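Local coordinates for protein putative hyaluronoglucosaminidase (Clostridium perfringens, PDB 6PWI) that probably hydrolyses glycosidic bonds of N-acetylhexosamines as a secreted family 84 glycoside hydrolase, this part holding the catalytic domain and its neighbours, at residues A[399-404]-A[605-610]. Numbering follows the deposited sequence.
Sequences NNKRLL and RPEPGT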
loop_
_atom_site.group_PDB
_atom_site.type_symbol
_atom_site.label_atom_id
_atom_site.label_comp_id
_atom_site.label_asym_id
_atom_site.label_seq_id
_atom_site.Cartn_x
_atom_site.Cartn_y
_atom_site.Cartn_z
ATOM N N ASN A 399 -9.231 -3.867 15.541
ATOM C CA ASN A 399 -8.684 -3.407 16.811
ATOM C C ASN A 399 -8.213 -1.961 16.682
ATOM O O ASN A 399 -7.061 -1.698 16.333
ATOM C CB ASN A 399 -7.532 -4.282 17.315
ATOM C CG ASN A 399 -7.158 -3.981 18.757
ATOM O OD1 ASN A 399 -7.596 -2.976 19.325
ATOM N ND2 ASN A 399 -6.356 -4.847 19.362
ATOM N N ASN A 400 -9.104 -1.026 17.024
ATOM C CA ASN A 400 -8.878 0.382 16.737
ATOM C C ASN A 400 -7.798 0.970 17.640
ATOM O O ASN A 400 -7.344 2.090 17.402
ATOM C CB ASN A 400 -10.175 1.185 16.766
ATOM C CG ASN A 400 -10.915 1.064 15.453
ATOM O OD1 ASN A 400 -11.914 0.351 15.379
ATOM N ND2 ASN A 400 -10.400 1.707 14.406
ATOM N N LYS A 401 -7.389 0.201 18.656
ATOM C CA LYS A 401 -6.366 0.633 19.591
ATOM C C LYS A 401 -4.995 0.556 18.923
ATOM O O LYS A 401 -4.021 1.094 19.448
ATOM C CB LYS A 401 -6.418 -0.216 20.865
ATOM C CG LYS A 401 -7.663 -0.021 21.722
ATOM C CD LYS A 401 -7.567 -0.682 23.080
ATOM C CE LYS A 401 -8.406 -1.936 23.183
ATOM N NZ LYS A 401 -7.821 -3.059 22.411
ATOM N N ARG A 402 -4.935 -0.087 17.750
ATOM C CA ARG A 402 -3.660 -0.401 17.123
ATOM C C ARG A 402 -3.389 0.504 15.924
ATOM O O ARG A 402 -4.302 0.850 15.181
ATOM C CB ARG A 402 -3.662 -1.856 16.653
ATOM C CG ARG A 402 -3.775 -2.863 17.784
ATOM C CD ARG A 402 -2.595 -2.857 18.740
ATOM N NE ARG A 402 -2.854 -3.987 19.614
ATOM C CZ ARG A 402 -3.384 -3.891 20.825
ATOM N NH1 ARG A 402 -3.639 -2.697 21.335
ATOM N NH2 ARG A 402 -3.634 -4.985 21.524
ATOM N N LEU A 403 -2.126 0.908 15.772
ATOM C CA LEU A 403 -1.578 1.227 14.468
ATOM C C LEU A 403 -0.834 -0.017 13.998
ATOM O O LEU A 403 -0.146 -0.652 14.793
ATOM C CB LEU A 403 -0.607 2.403 14.588
ATOM C CG LEU A 403 -1.224 3.771 14.859
ATOM C CD1 LEU A 403 -0.168 4.858 14.726
ATOM C CD2 LEU A 403 -2.394 4.050 13.925
ATOM N N LEU A 404 -0.997 -0.380 12.724
ATOM C CA LEU A 404 -0.315 -1.553 12.198
ATOM C C LEU A 404 0.679 -1.123 11.123
ATOM O O LEU A 404 0.290 -0.847 9.989
ATOM C CB LEU A 404 -1.350 -2.552 11.665
ATOM C CG LEU A 404 -2.424 -2.973 12.669
ATOM C CD1 LEU A 404 -3.474 -3.863 12.011
ATOM C CD2 LEU A 404 -1.792 -3.667 13.870
ATOM N N ARG A 605 -8.921 4.384 22.875
ATOM C CA ARG A 605 -7.676 4.520 23.624
ATOM C C ARG A 605 -6.524 3.908 22.823
ATOM O O ARG A 605 -6.461 2.693 22.645
ATOM C CB ARG A 605 -7.840 3.881 25.009
ATOM C CG ARG A 605 -6.546 3.614 25.767
ATOM C CD ARG A 605 -6.788 2.997 27.137
ATOM N NE ARG A 605 -7.400 1.673 27.079
ATOM C CZ ARG A 605 -6.731 0.527 26.939
ATOM N NH1 ARG A 605 -5.411 0.532 26.828
ATOM N NH2 ARG A 605 -7.386 -0.622 26.905
ATOM N N PRO A 606 -5.582 4.717 22.289
ATOM C CA PRO A 606 -4.470 4.169 21.517
ATOM C C PRO A 606 -3.598 3.355 22.462
ATOM O O PRO A 606 -3.346 3.773 23.596
ATOM C CB PRO A 606 -3.740 5.398 20.965
ATOM C CG PRO A 606 -4.168 6.534 21.868
ATOM C CD PRO A 606 -5.549 6.181 22.375
ATOM N N GLU A 607 -3.177 2.176 21.984
ATOM C CA GLU A 607 -2.466 1.218 22.813
ATOM C C GLU A 607 -1.365 0.541 22.000
ATOM O O GLU A 607 -1.510 -0.604 21.582
ATOM C CB GLU A 607 -3.445 0.206 23.407
ATOM C CG GLU A 607 -2.853 -0.599 24.543
ATOM C CD GLU A 607 -3.696 -1.790 24.964
ATOM O OE1 GLU A 607 -4.218 -2.492 24.068
ATOM O OE2 GLU A 607 -3.833 -2.016 26.194
ATOM N N PRO A 608 -0.225 1.225 21.756
ATOM C CA PRO A 608 0.953 0.572 21.179
ATOM C C PRO A 608 1.725 -0.277 22.193
ATOM O O PRO A 608 1.502 -0.176 23.399
ATOM C CB PRO A 608 1.803 1.771 20.730
ATOM C CG PRO A 608 1.461 2.854 21.737
ATOM C CD PRO A 608 -0.017 2.662 22.008
ATOM N N GLY A 609 2.620 -1.129 21.671
ATOM C CA GLY A 609 3.620 -1.844 22.448
ATOM C C GLY A 609 3.044 -2.983 23.284
ATOM O O GLY A 609 3.589 -3.305 24.337
ATOM N N THR A 610 1.978 -3.614 22.786
ATOM C CA THR A 610 1.257 -4.612 23.558
ATOM C C THR A 610 1.935 -5.981 23.501
ATOM O O THR A 610 1.696 -6.809 24.373
ATOM C CB THR A 610 -0.199 -4.758 23.089
ATOM O OG1 THR A 610 -0.213 -4.858 21.666
ATOM C CG2 THR A 610 -1.094 -3.623 23.530
HETATM O O HOH W 1 -4.306 -5.104 24.217
#
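Bent back at chi2 (-64°), the side chain of Arg-402 runs beside that of Glu-607, which reaches out nearly fully extended with CG anti to its own backbone N (chi1 -165°). Their charged ends meet in a salt bridge, Arg-402 NH1 to Glu-607 OE1 at 2.8 Å, made in the guanidinium plane and on the anti lone pair of OE1, although the guanidinium and carboxylate planes are turned 44° apart. A water accepts from Arg-402 NH2 and donates to the same OE1, closing a second path between the groups. Asn-399 ND2 lies over the centre of one guanidinium face; Thr-610 OG1 sits 3.2 Å above the other, offset toward the rim; Asp-479 O and Ala-481 O take NE and NH2, so the rotation of the group is fixed. Arg-605 NH1 binds the other carboxylate oxygen, Glu-607 OE2, from above its plane at 3.1 Å. Lys-401 CD rests over the rim of the Arg-605 guanidinium, while Glu-607 N donates to Lys-401 O at 2.9 Å, an oxygen shared with Trp-549 NE1. A salt-bridge network thus clasps a type I beta turn with an Asx turn at Asn-399, in the loop after strand 387-391 of the (beta/alpha)8 barrel, to the loop preceding C-terminal helix 613-623.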